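Local coordinates for protein polyphosphate kinase (Porphyromonas gingivalis, PDB 2O8R) that probably catalyses the reversible transfer of the terminal phosphate of ATP onto a growing chain of inorganic polyphosphate, at residues A7-R12 against M579-N584; S16-N21 against Q85-T90; L25-D30 against N653-R658; R586-V591 against I666-S671. The protein carries 3 engineered substitutions. All coordinates share one frame; numbering follows the deposited sequence.

Interaction 1. Residues A7-R12 against M579-N584; sequences AYPFFR and MPQSRN
Y8 and P9, in the run of chain that leads into helix 13-29, receive the side chain of Q581 between them, and the meeting rests on van der Waals contact. The aliphatic part of Q581 lies against one side of the Y8 ring: CB sits at the ring edge and in its plane, while CG approaches obliquely, 3.6 Å from CE1 of Y8. A bend at chi2 (97°) then swings the Q581 amide away from the tyrosine and toward P9, leaving the ring and amide planes 31° apart. There OE1 of Q581 comes 3.1 Å from CD of P9, the two side chains arriving from opposite directions. The backbone O of A7 lies 3.6 Å from OE1 of Q581, a proximity rather than a bond.

The polar bonds lie within the loop or lead elsewhere. M579, a selenomethionine, donates its backbone N to OG of S582 at 3.0 Å, and S582 N returns a bond to M579 O, closing a compact turn around the short 3-10 segment 580-581. The hydroxyl of Y8 is tied to E560 instead.

This surface contact thus fastens the N-terminal arm to the loop between strands 564-569 and 585-589. Helix 549-560 runs alongside, its Y556 ring meeting that of Y8 with nearly parallel planes, and R12 provides the N-cap position of helix 13-29.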
loop_
_atom_site.group_PDB
_atom_site.type_symbol
_atom_site.label_atom_id
_atom_site.label_comp_id
_atom_site.label_asym_id
_atom_site.label_seq_id
_atom_site.Cartn_x
_atom_site.Cartn_y
_atom_site.Cartn_z
ATOM N N ALA A 7 7.199 -48.693 -16.873
ATOM C CA ALA A 7 8.447 -48.699 -16.102
ATOM C C ALA A 7 9.221 -47.385 -16.194
ATOM O O ALA A 7 10.461 -47.388 -16.231
ATOM C CB ALA A 7 9.341 -49.880 -16.547
ATOM N N TYR A 8 8.492 -46.270 -16.206
ATOM C CA TYR A 8 9.082 -44.956 -16.488
ATOM C C TYR A 8 9.637 -44.210 -15.280
ATOM O O TYR A 8 9.002 -44.146 -14.229
ATOM C CB TYR A 8 8.081 -44.079 -17.221
ATOM C CG TYR A 8 7.850 -44.515 -18.641
ATOM C CD1 TYR A 8 8.806 -44.280 -19.625
ATOM C CD2 TYR A 8 6.671 -45.156 -19.009
ATOM C CE1 TYR A 8 8.589 -44.672 -20.942
ATOM C CE2 TYR A 8 6.442 -45.547 -20.324
ATOM C CZ TYR A 8 7.406 -45.307 -21.286
ATOM O OH TYR A 8 7.188 -45.707 -22.591
ATOM N N PRO A 9 10.813 -43.597 -15.447
ATOM C CA PRO A 9 11.438 -42.795 -14.399
ATOM C C PRO A 9 10.798 -41.405 -14.261
ATOM O O PRO A 9 10.331 -40.833 -15.256
ATOM C CB PRO A 9 12.874 -42.659 -14.896
ATOM C CG PRO A 9 12.743 -42.645 -16.385
ATOM C CD PRO A 9 11.604 -43.592 -16.692
ATOM N N PHE A 10 10.764 -40.889 -13.030
ATOM C CA PHE A 10 10.271 -39.534 -12.736
ATOM C C PHE A 10 11.033 -38.918 -11.573
ATOM O O PHE A 10 11.184 -39.556 -10.529
ATOM C CB PHE A 10 8.794 -39.549 -12.341
ATOM C CG PHE A 10 7.870 -40.066 -13.403
ATOM C CD1 PHE A 10 7.405 -39.233 -14.407
ATOM C CD2 PHE A 10 7.437 -41.380 -13.378
ATOM C CE1 PHE A 10 6.535 -39.704 -15.377
ATOM C CE2 PHE A 10 6.572 -41.859 -14.347
ATOM C CZ PHE A 10 6.113 -41.015 -15.343
ATOM N N PHE A 11 11.491 -37.680 -11.730
ATOM C CA PHE A 11 12.054 -36.944 -10.601
ATOM C C PHE A 11 10.940 -36.675 -9.628
ATOM O O PHE A 11 9.795 -36.510 -10.047
ATOM C CB PHE A 11 12.585 -35.592 -11.038
ATOM C CG PHE A 11 13.823 -35.659 -11.856
ATOM C CD1 PHE A 11 14.915 -36.401 -11.428
ATOM C CD2 PHE A 11 13.909 -34.941 -13.047
ATOM C CE1 PHE A 11 16.071 -36.445 -12.197
ATOM C CE2 PHE A 11 15.056 -34.967 -13.816
ATOM C CZ PHE A 11 16.148 -35.725 -13.397
ATOM N N ARG A 12 11.262 -36.638 -8.338
ATOM C CA ARG A 12 10.331 -36.115 -7.343
ATOM C C ARG A 12 10.199 -34.605 -7.573
ATOM O O ARG A 12 11.169 -33.941 -7.937
ATOM C CB ARG A 12 10.845 -36.407 -5.944
ATOM C CG ARG A 12 11.136 -37.872 -5.747
ATOM C CD ARG A 12 11.528 -38.234 -4.326
ATOM N NE ARG A 12 12.051 -39.599 -4.287
ATOM C CZ ARG A 12 11.316 -40.697 -4.108
ATOM N NH1 ARG A 12 10.000 -40.612 -3.931
ATOM N NH2 ARG A 12 11.903 -41.891 -4.108
HETATM N N MSE A 579 18.075 -40.488 -20.609
HETATM C CA MSE A 579 17.664 -41.832 -20.275
HETATM C C MSE A 579 17.238 -42.491 -21.561
HETATM O O MSE A 579 16.945 -41.795 -22.525
HETATM C CB MSE A 579 16.480 -41.779 -19.328
HETATM C CG MSE A 579 16.756 -41.026 -18.064
HETATM SE SE MSE A 579 17.563 -42.100 -16.656
HETATM C CE MSE A 579 19.468 -42.025 -17.078
ATOM N N PRO A 580 17.217 -43.830 -21.597
ATOM C CA PRO A 580 16.708 -44.495 -22.785
ATOM C C PRO A 580 15.323 -44.000 -23.219
ATOM O O PRO A 580 15.102 -43.766 -24.409
ATOM C CB PRO A 580 16.671 -45.960 -22.358
ATOM C CG PRO A 580 17.781 -46.060 -21.381
ATOM C CD PRO A 580 17.700 -44.805 -20.602
ATOM N N GLN A 581 14.419 -43.792 -22.267
ATOM C CA GLN A 581 13.041 -43.399 -22.593
ATOM C C GLN A 581 12.908 -41.936 -23.005
ATOM O O GLN A 581 11.860 -41.515 -23.499
ATOM C CB GLN A 581 12.099 -43.700 -21.430
ATOM C CG GLN A 581 12.182 -45.135 -20.920
ATOM C CD GLN A 581 13.084 -45.304 -19.702
ATOM O OE1 GLN A 581 12.634 -45.755 -18.658
ATOM N NE2 GLN A 581 14.356 -44.960 -19.838
ATOM N N SER A 582 13.982 -41.179 -22.797
ATOM C CA SER A 582 14.022 -39.751 -23.058
ATOM C C SER A 582 15.213 -39.440 -23.953
ATOM O O SER A 582 15.675 -38.294 -24.034
ATOM C CB SER A 582 14.141 -38.984 -21.740
ATOM O OG SER A 582 15.443 -39.117 -21.182
ATOM N N ARG A 583 15.694 -40.481 -24.628
ATOM C CA ARG A 583 16.862 -40.408 -25.495
ATOM C C ARG A 583 16.770 -39.289 -26.529
ATOM O O ARG A 583 17.776 -38.668 -26.851
ATOM C CB ARG A 583 17.116 -41.785 -26.131
ATOM C CG ARG A 583 17.722 -41.814 -27.535
ATOM C CD ARG A 583 18.265 -43.206 -27.904
ATOM N NE ARG A 583 17.483 -44.311 -27.341
ATOM C CZ ARG A 583 17.926 -45.154 -26.409
ATOM N NH1 ARG A 583 19.157 -45.037 -25.919
ATOM N NH2 ARG A 583 17.137 -46.121 -25.964
ATOM N N ASN A 584 15.571 -39.016 -27.024
ATOM C CA ASN A 584 15.380 -37.944 -27.999
ATOM C C ASN A 584 14.905 -36.617 -27.421
ATOM O O ASN A 584 14.447 -35.750 -28.168
ATOM C CB ASN A 584 14.406 -38.394 -29.072
ATOM C CG ASN A 584 14.989 -39.444 -29.959
ATOM O OD1 ASN A 584 16.163 -39.379 -30.309
ATOM N ND2 ASN A 584 14.181 -40.429 -30.329
#

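Interaction 2. Residues S16-N21 against Q85-T90; sequences SWLSFN and QAIRET
L18, which reaches across to I87 and T90, sets its CG at the edge of the W17 indole and in the ring plane, while F20 CD2 lies over one face, 3.8 Å above it and displaced toward the rim. F52 of helix 35-63 also stacks with W17. The motif is helix-helix packing within the helical N-terminal domain, here between helices 13-29 and 83-112, and the interface is purely apolar. From the first helix one leucine does all the touching, because its CB bond points at the partner. Its CD1 rests 3.9 Å from CA of I87, whose CG1 and CG2 lie slightly farther off, and against the methyl of T90. Helix 35-63 is the third member, since I87 also touches F52 and V57. On that helix N48, predicted to bind ATP, is hydrogen-bonded by N21. With its chi1 of -80°, T90 swings CG2 roughly anti to its backbone N and turns the methyl toward the leucine, so that T90 CG2 ends 3.9 Å from CD1 of L18 and 4.0 Å from its CB.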
loop_
_atom_site.group_PDB
_atom_site.type_symbol
_atom_site.label_atom_id
_atom_site.label_comp_id
_atom_site.label_asym_id
_atom_site.label_seq_id
_atom_site.Cartn_x
_atom_site.Cartn_y
_atom_site.Cartn_z
ATOM N N SER A 16 13.181 -31.661 -7.777
ATOM C CA SER A 16 13.164 -30.863 -8.976
ATOM C C SER A 16 13.016 -29.389 -8.630
ATOM O O SER A 16 13.680 -28.547 -9.222
ATOM C CB SER A 16 12.036 -31.317 -9.895
ATOM O OG SER A 16 11.791 -30.364 -10.902
ATOM N N TRP A 17 12.172 -29.063 -7.659
ATOM C CA TRP A 17 12.039 -27.658 -7.282
ATOM C C TRP A 17 13.337 -27.124 -6.722
ATOM O O TRP A 17 13.792 -26.063 -7.125
ATOM C CB TRP A 17 10.926 -27.417 -6.273
ATOM C CG TRP A 17 10.714 -25.953 -6.027
ATOM C CD1 TRP A 17 9.875 -25.120 -6.717
ATOM C CD2 TRP A 17 11.357 -25.142 -5.038
ATOM N NE1 TRP A 17 9.952 -23.851 -6.216
ATOM C CE2 TRP A 17 10.854 -23.832 -5.185
ATOM C CE3 TRP A 17 12.314 -25.394 -4.044
ATOM C CZ2 TRP A 17 11.270 -22.772 -4.373
ATOM C CZ3 TRP A 17 12.721 -24.349 -3.238
ATOM C CH2 TRP A 17 12.200 -23.045 -3.411
ATOM N N LEU A 18 13.926 -27.866 -5.790
ATOM C CA LEU A 18 15.169 -27.457 -5.147
ATOM C C LEU A 18 16.282 -27.240 -6.160
ATOM O O LEU A 18 17.143 -26.383 -5.984
ATOM C CB LEU A 18 15.567 -28.459 -4.056
ATOM C CG LEU A 18 14.708 -28.340 -2.786
ATOM C CD1 LEU A 18 14.873 -29.537 -1.855
ATOM C CD2 LEU A 18 14.993 -27.034 -2.043
ATOM N N SER A 19 16.222 -27.996 -7.247
ATOM C CA SER A 19 17.140 -27.837 -8.363
ATOM C C SER A 19 17.000 -26.454 -8.994
ATOM O O SER A 19 17.990 -25.819 -9.367
ATOM C CB SER A 19 16.857 -28.921 -9.406
ATOM O OG SER A 19 17.802 -28.886 -10.449
ATOM N N PHE A 20 15.753 -26.003 -9.106
ATOM C CA PHE A 20 15.438 -24.688 -9.646
ATOM C C PHE A 20 16.012 -23.601 -8.745
ATOM O O PHE A 20 16.636 -22.654 -9.225
ATOM C CB PHE A 20 13.923 -24.555 -9.825
ATOM C CG PHE A 20 13.413 -23.151 -9.771
ATOM C CD1 PHE A 20 13.691 -22.253 -10.797
ATOM C CD2 PHE A 20 12.616 -22.734 -8.705
ATOM C CE1 PHE A 20 13.211 -20.952 -10.755
ATOM C CE2 PHE A 20 12.128 -21.434 -8.645
ATOM C CZ PHE A 20 12.422 -20.539 -9.671
ATOM N N ASN A 21 15.842 -23.747 -7.438
ATOM C CA ASN A 21 16.356 -22.727 -6.545
ATOM C C ASN A 21 17.877 -22.742 -6.475
ATOM O O ASN A 21 18.491 -21.701 -6.249
ATOM C CB ASN A 21 15.702 -22.767 -5.166
ATOM C CG ASN A 21 15.282 -21.385 -4.685
ATOM O OD1 ASN A 21 14.971 -20.495 -5.483
ATOM N ND2 ASN A 21 15.273 -21.198 -3.376
ATOM N N GLN A 85 13.720 -35.414 4.979
ATOM C CA GLN A 85 15.136 -35.537 5.289
ATOM C C GLN A 85 15.973 -35.121 4.086
ATOM O O GLN A 85 17.034 -34.519 4.243
ATOM C CB GLN A 85 15.453 -36.973 5.683
ATOM C CG GLN A 85 16.889 -37.215 6.090
ATOM C CD GLN A 85 17.382 -38.586 5.663
ATOM O OE1 GLN A 85 16.618 -39.401 5.136
ATOM N NE2 GLN A 85 18.666 -38.845 5.880
ATOM N N ALA A 86 15.482 -35.429 2.887
ATOM C CA ALA A 86 16.170 -35.072 1.653
ATOM C C ALA A 86 16.171 -33.566 1.434
ATOM O O ALA A 86 17.204 -32.990 1.080
ATOM C CB ALA A 86 15.547 -35.783 0.469
ATOM N N ILE A 87 15.016 -32.939 1.645
ATOM C CA ILE A 87 14.903 -31.485 1.564
ATOM C C ILE A 87 15.923 -30.827 2.487
ATOM O O ILE A 87 16.750 -30.029 2.050
ATOM C CB ILE A 87 13.483 -30.991 1.944
ATOM C CG1 ILE A 87 12.455 -31.459 0.921
ATOM C CG2 ILE A 87 13.438 -29.458 2.061
ATOM C CD1 ILE A 87 11.047 -31.354 1.413
ATOM N N ARG A 88 15.869 -31.199 3.758
ATOM C CA ARG A 88 16.718 -30.623 4.785
ATOM C C ARG A 88 18.197 -30.749 4.436
ATOM O O ARG A 88 18.966 -29.797 4.583
ATOM C CB ARG A 88 16.431 -31.303 6.119
ATOM C CG ARG A 88 17.400 -30.941 7.203
ATOM C CD ARG A 88 17.142 -31.705 8.489
ATOM N NE ARG A 88 18.055 -31.239 9.521
ATOM C CZ ARG A 88 17.752 -30.311 10.420
ATOM N NH1 ARG A 88 16.544 -29.761 10.439
ATOM N NH2 ARG A 88 18.660 -29.940 11.310
ATOM N N GLU A 89 18.580 -31.925 3.950
ATOM C CA GLU A 89 19.961 -32.178 3.590
ATOM C C GLU A 89 20.379 -31.242 2.486
ATOM O O GLU A 89 21.445 -30.640 2.549
ATOM C CB GLU A 89 20.159 -33.633 3.178
ATOM C CG GLU A 89 20.303 -34.578 4.366
ATOM C CD GLU A 89 20.671 -35.996 3.964
ATOM O OE1 GLU A 89 20.977 -36.234 2.771
ATOM O OE2 GLU A 89 20.658 -36.874 4.854
ATOM N N THR A 90 19.508 -31.098 1.492
ATOM C CA THR A 90 19.780 -30.238 0.351
ATOM C C THR A 90 19.847 -28.783 0.770
ATOM O O THR A 90 20.774 -28.074 0.373
ATOM C CB THR A 90 18.754 -30.456 -0.778
ATOM O OG1 THR A 90 19.127 -31.624 -1.509
ATOM C CG2 THR A 90 18.723 -29.276 -1.748
#

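Interaction 3. Residues L25-D30 against N653-R658; sequences LMEAAD and NIKACR
K655 and E27 form a salt bridge, with NZ of K655 donating to OE1 of E27 at 3.2 Å on the syn lone pair, the side facing the other oxygen. A weak second bond runs from K655 NZ to OE2 of E27 at 3.5 Å, so the ammonium straddles the carboxylate unevenly. Both groups have another partner: K655 NZ also pairs with D592, and E27 OE2 with R23. Such a buried network of alternating charges probably favours a protonated lysine and an ionised glutamate. D30 stands farther off, its OD2 4.2 Å from NZ of K655, near enough that it may add to the field but too far for a salt bridge; its OD1 bonds T32.

Beyond the charged tips, the lysine chain itself packs. Bends at chi2 (-48°) and chi4 bring it across the carboxylates at about a right angle, with CD of K655 3.3 Å from OE2 of E27 and CE 3.7 Å from OD2 of D30. L33 touches both K655 and E27.

The contact joins the C-terminal end of helix 13-29, backed by helices 35-63 and 83-112, to the loop leading into strand 657-659, which lies between strands 585-589 and 665-667.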
loop_
_atom_site.group_PDB
_atom_site.type_symbol
_atom_site.label_atom_id
_atom_site.label_comp_id
_atom_site.label_asym_id
_atom_site.label_seq_id
_atom_site.Cartn_x
_atom_site.Cartn_y
_atom_site.Cartn_z
ATOM N N LEU A 25 20.312 -19.512 -6.984
ATOM C CA LEU A 25 21.540 -19.318 -6.218
ATOM C C LEU A 25 22.761 -19.159 -7.125
ATOM O O LEU A 25 23.680 -18.416 -6.804
ATOM C CB LEU A 25 21.753 -20.475 -5.238
ATOM C CG LEU A 25 22.828 -20.301 -4.163
ATOM C CD1 LEU A 25 22.839 -18.893 -3.616
ATOM C CD2 LEU A 25 22.605 -21.283 -3.039
HETATM N N MSE A 26 22.766 -19.855 -8.257
HETATM C CA MSE A 26 23.866 -19.736 -9.206
HETATM C C MSE A 26 23.975 -18.363 -9.865
HETATM O O MSE A 26 25.094 -17.879 -10.073
HETATM C CB MSE A 26 23.793 -20.828 -10.253
HETATM C CG MSE A 26 24.290 -22.148 -9.728
HETATM SE SE MSE A 26 23.667 -23.666 -10.774
HETATM C CE MSE A 26 24.905 -24.998 -10.029
ATOM N N GLU A 27 22.838 -17.733 -10.183
ATOM C CA GLU A 27 22.872 -16.383 -10.738
ATOM C C GLU A 27 23.646 -15.492 -9.804
ATOM O O GLU A 27 24.435 -14.661 -10.251
ATOM C CB GLU A 27 21.486 -15.805 -10.956
ATOM C CG GLU A 27 20.823 -16.261 -12.235
ATOM C CD GLU A 27 21.401 -15.596 -13.462
ATOM O OE1 GLU A 27 21.780 -14.422 -13.368
ATOM O OE2 GLU A 27 21.466 -16.241 -14.526
ATOM N N ALA A 28 23.441 -15.696 -8.504
ATOM C CA ALA A 28 24.167 -14.942 -7.497
ATOM C C ALA A 28 25.680 -15.176 -7.561
ATOM O O ALA A 28 26.455 -14.255 -7.321
ATOM C CB ALA A 28 23.639 -15.266 -6.139
ATOM N N ALA A 29 26.086 -16.393 -7.928
ATOM C CA ALA A 29 27.502 -16.782 -8.031
ATOM C C ALA A 29 28.163 -16.336 -9.324
ATOM O O ALA A 29 29.381 -16.479 -9.475
ATOM C CB ALA A 29 27.653 -18.298 -7.876
ATOM N N ASP A 30 27.365 -15.820 -10.262
ATOM C CA ASP A 30 27.866 -15.442 -11.583
ATOM C C ASP A 30 28.625 -14.131 -11.515
ATOM O O ASP A 30 28.035 -13.045 -11.594
ATOM C CB ASP A 30 26.727 -15.354 -12.607
ATOM C CG ASP A 30 27.223 -15.077 -14.037
ATOM O OD1 ASP A 30 28.441 -14.902 -14.249
ATOM O OD2 ASP A 30 26.380 -15.031 -14.959
ATOM N N ASN A 653 23.956 -19.510 -25.115
ATOM C CA ASN A 653 25.117 -20.119 -24.450
ATOM C C ASN A 653 25.648 -19.353 -23.238
ATOM O O ASN A 653 26.768 -19.623 -22.805
ATOM C CB ASN A 653 26.269 -20.308 -25.440
ATOM C CG ASN A 653 26.507 -19.088 -26.305
ATOM O OD1 ASN A 653 26.108 -17.979 -25.967
ATOM N ND2 ASN A 653 27.158 -19.291 -27.436
ATOM N N ILE A 654 24.880 -18.398 -22.702
ATOM C CA ILE A 654 25.372 -17.609 -21.561
ATOM C C ILE A 654 24.622 -17.868 -20.253
ATOM O O ILE A 654 25.242 -18.026 -19.215
ATOM C CB ILE A 654 25.527 -16.090 -21.890
ATOM C CG1 ILE A 654 26.932 -15.818 -22.383
ATOM C CG2 ILE A 654 25.395 -15.235 -20.660
ATOM C CD1 ILE A 654 27.083 -15.942 -23.837
ATOM N N LYS A 655 23.301 -17.940 -20.314
ATOM C CA LYS A 655 22.490 -18.165 -19.118
ATOM C C LYS A 655 21.887 -19.558 -19.086
ATOM O O LYS A 655 21.688 -20.118 -18.009
ATOM C CB LYS A 655 21.376 -17.105 -18.991
ATOM C CG LYS A 655 21.905 -15.697 -18.653
ATOM C CD LYS A 655 22.897 -15.757 -17.495
ATOM C CE LYS A 655 23.550 -14.424 -17.220
ATOM N NZ LYS A 655 22.726 -13.561 -16.323
ATOM N N ALA A 656 21.599 -20.101 -20.269
ATOM C CA ALA A 656 20.891 -21.379 -20.400
ATOM C C ALA A 656 21.631 -22.508 -19.749
ATOM O O ALA A 656 22.863 -22.599 -19.833
ATOM C CB ALA A 656 20.634 -21.726 -21.864
ATOM N N CYS A 657 20.887 -23.389 -19.088
ATOM C CA CYS A 657 21.469 -24.590 -18.502
ATOM C C CYS A 657 20.715 -25.839 -18.948
ATOM O O CYS A 657 19.488 -25.833 -19.046
ATOM C CB CYS A 657 21.469 -24.495 -16.975
ATOM S SG CYS A 657 22.728 -23.390 -16.296
ATOM N N ARG A 658 21.457 -26.909 -19.217
ATOM C CA ARG A 658 20.856 -28.176 -19.553
ATOM C C ARG A 658 20.800 -28.939 -18.253
ATOM O O ARG A 658 21.635 -28.741 -17.371
ATOM C CB ARG A 658 21.633 -28.921 -20.646
ATOM C CG ARG A 658 22.935 -29.512 -20.193
ATOM C CD ARG A 658 23.645 -30.262 -21.313
ATOM N NE ARG A 658 25.052 -30.463 -20.957
ATOM C CZ ARG A 658 25.507 -31.509 -20.269
ATOM N NH1 ARG A 658 24.675 -32.481 -19.886
ATOM N NH2 ARG A 658 26.800 -31.591 -19.979
#

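Interaction 4. Residues R586-V591 against I666-S671; sequences RVTRLV and IYKHNS
T588 and K668 meet through a single close point: NZ of K668 donates to OG1 of T588 at 3.0 Å. The methyl is the next nearest group, T588 CG2 lying 3.7 Å from the same nitrogen, so the ammonium rests against the tip of the threonine while the two side chains run at about a right angle. This is the tight end. T588 is buried on strand 585-589 and also touches L650 of helix 636-651. Strand 665-667, which K668 directly follows, is not adjacent to 585-589, because strand 657-659 runs between them; the side chain of K668 reaches past the start of this middle strand, touching A656. Its chain is extended apart from one bend at chi3 (63°), and that bend helps bring NZ to the hydroxyl.

The outer side is more open. K668 is itself only partly buried, and the exposed R586 holds its NE 5.5 Å from NZ of K668, short of contact, while its guanidinium forms a salt bridge to D566.

Chemically, the lysine serves as donor to a neutral oxygen, so the bond orients the ammonium toward the strand but by itself supplies no counter-charge.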
loop_
_atom_site.group_PDB
_atom_site.type_symbol
_atom_site.label_atom_id
_atom_site.label_comp_id
_atom_site.label_asym_id
_atom_site.label_seq_id
_atom_site.Cartn_x
_atom_site.Cartn_y
_atom_site.Cartn_z
ATOM N N ARG A 586 15.762 -33.117 -25.198
ATOM C CA ARG A 586 16.702 -32.163 -24.582
ATOM C C ARG A 586 15.946 -31.215 -23.659
ATOM O O ARG A 586 14.930 -30.640 -24.040
ATOM C CB ARG A 586 17.461 -31.351 -25.635
ATOM C CG ARG A 586 18.527 -32.127 -26.368
ATOM C CD ARG A 586 19.578 -31.240 -27.016
ATOM N NE ARG A 586 19.051 -30.046 -27.689
ATOM C CZ ARG A 586 18.399 -30.023 -28.857
ATOM N NH1 ARG A 586 18.114 -31.143 -29.527
ATOM N NH2 ARG A 586 18.010 -28.852 -29.348
ATOM N N VAL A 587 16.451 -31.055 -22.444
ATOM C CA VAL A 587 15.800 -30.221 -21.448
ATOM C C VAL A 587 16.644 -28.997 -21.116
ATOM O O VAL A 587 17.763 -29.097 -20.587
ATOM C CB VAL A 587 15.511 -31.010 -20.170
ATOM C CG1 VAL A 587 14.954 -30.095 -19.094
ATOM C CG2 VAL A 587 14.542 -32.137 -20.467
ATOM N N THR A 588 16.089 -27.836 -21.428
ATOM C CA THR A 588 16.760 -26.584 -21.158
ATOM C C THR A 588 16.014 -25.792 -20.098
ATOM O O THR A 588 14.814 -25.548 -20.214
ATOM C CB THR A 588 16.901 -25.760 -22.435
ATOM O OG1 THR A 588 17.640 -26.526 -23.394
ATOM C CG2 THR A 588 17.618 -24.440 -22.162
ATOM N N ARG A 589 16.731 -25.426 -19.046
ATOM C CA ARG A 589 16.240 -24.449 -18.104
ATOM C C ARG A 589 16.925 -23.114 -18.369
ATOM O O ARG A 589 18.150 -22.998 -18.279
ATOM C CB ARG A 589 16.521 -24.901 -16.691
ATOM C CG ARG A 589 16.381 -23.826 -15.657
ATOM C CD ARG A 589 16.751 -24.396 -14.313
ATOM N NE ARG A 589 15.690 -25.269 -13.847
ATOM C CZ ARG A 589 15.867 -26.311 -13.048
ATOM N NH1 ARG A 589 17.079 -26.626 -12.621
ATOM N NH2 ARG A 589 14.822 -27.040 -12.684
ATOM N N LEU A 590 16.121 -22.115 -18.717
ATOM C CA LEU A 590 16.616 -20.764 -18.891
ATOM C C LEU A 590 16.178 -19.898 -17.721
ATOM O O LEU A 590 14.982 -19.685 -17.516
ATOM C CB LEU A 590 16.110 -20.169 -20.208
ATOM C CG LEU A 590 16.605 -18.746 -20.472
ATOM C CD1 LEU A 590 18.128 -18.707 -20.526
ATOM C CD2 LEU A 590 15.978 -18.176 -21.748
ATOM N N VAL A 591 17.157 -19.426 -16.957
ATOM C CA VAL A 591 16.963 -18.460 -15.872
ATOM C C VAL A 591 17.911 -17.287 -16.120
ATOM O O VAL A 591 19.112 -17.478 -16.331
ATOM C CB VAL A 591 17.265 -19.088 -14.496
ATOM C CG1 VAL A 591 17.565 -18.021 -13.431
ATOM C CG2 VAL A 591 16.129 -19.978 -14.070
ATOM N N ILE A 666 23.597 -27.534 -15.676
ATOM C CA ILE A 666 24.834 -27.455 -16.430
ATOM C C ILE A 666 24.745 -26.338 -17.476
ATOM O O ILE A 666 23.908 -26.397 -18.379
ATOM C CB ILE A 666 25.153 -28.805 -17.130
ATOM C CG1 ILE A 666 24.942 -29.995 -16.192
ATOM C CG2 ILE A 666 26.560 -28.821 -17.590
ATOM C CD1 ILE A 666 25.856 -29.992 -15.006
ATOM N N TYR A 667 25.598 -25.322 -17.333
ATOM C CA TYR A 667 25.667 -24.198 -18.276
ATOM C C TYR A 667 26.044 -24.671 -19.666
ATOM O O TYR A 667 27.026 -25.393 -19.849
ATOM C CB TYR A 667 26.714 -23.155 -17.856
ATOM C CG TYR A 667 26.314 -22.166 -16.794
ATOM C CD1 TYR A 667 25.439 -21.112 -17.074
ATOM C CD2 TYR A 667 26.847 -22.256 -15.513
ATOM C CE1 TYR A 667 25.084 -20.193 -16.083
ATOM C CE2 TYR A 667 26.495 -21.344 -14.516
ATOM C CZ TYR A 667 25.619 -20.318 -14.805
ATOM O OH TYR A 667 25.293 -19.425 -13.802
ATOM N N LYS A 668 25.282 -24.220 -20.648
ATOM C CA LYS A 668 25.542 -24.556 -22.035
ATOM C C LYS A 668 26.590 -23.652 -22.695
ATOM O O LYS A 668 26.423 -23.253 -23.846
ATOM C CB LYS A 668 24.223 -24.538 -22.789
ATOM C CG LYS A 668 23.211 -25.468 -22.121
ATOM C CD LYS A 668 21.796 -25.274 -22.625
ATOM C CE LYS A 668 21.693 -25.599 -24.090
ATOM N NZ LYS A 668 20.258 -25.696 -24.474
ATOM N N HIS A 669 27.668 -23.350 -21.963
ATOM C CA HIS A 669 28.730 -22.455 -22.440
ATOM C C HIS A 669 29.503 -23.076 -23.582
ATOM O O HIS A 669 29.741 -24.278 -23.574
ATOM C CB HIS A 669 29.730 -22.152 -21.323
ATOM C CG HIS A 669 29.159 -21.354 -20.200
ATOM N ND1 HIS A 669 28.108 -20.476 -20.370
ATOM C CD2 HIS A 669 29.507 -21.282 -18.895
ATOM C CE1 HIS A 669 27.815 -19.918 -19.209
ATOM N NE2 HIS A 669 28.650 -20.385 -18.299
ATOM N N ASN A 670 29.925 -22.250 -24.539
ATOM C CA ASN A 670 30.677 -22.743 -25.690
ATOM C C ASN A 670 31.477 -21.661 -26.420
ATOM O O ASN A 670 30.979 -21.042 -27.361
ATOM C CB ASN A 670 29.718 -23.434 -26.656
ATOM C CG ASN A 670 30.428 -24.275 -27.698
ATOM O OD1 ASN A 670 31.356 -23.821 -28.373
ATOM N ND2 ASN A 670 29.970 -25.507 -27.854
ATOM N N SER A 671 32.728 -21.473 -26.009
ATOM C CA SER A 671 33.615 -20.442 -26.563
ATOM C C SER A 671 33.714 -20.457 -28.087
ATOM O O SER A 671 33.859 -19.402 -28.709
ATOM C CB SER A 671 35.024 -20.575 -25.983
ATOM O OG SER A 671 35.004 -20.564 -24.573
#

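In the fold
Interactions 2 and 3 are buried and share helix 13-29, which packs on a neighbouring helix through apolar groups in interaction 2 and, about two and a half turns further on, meets the loop leading into strand 657-659 of the C-terminal sheet through a salt bridge in interaction 3. Interaction 4 is partly buried and interaction 1 lies on the surface, where contact is made without any bond between segments. Interactions 3 and 4 are the closest pair, 8 Å between centres, because strand 657-659 pairs with both 585-589 and 665-667. R589 joins interaction 4 to interaction 2 through S19. Interactions 1 and 3 both link segments more than 560 residues apart, bringing the N-terminal domain against C-terminal domain 2.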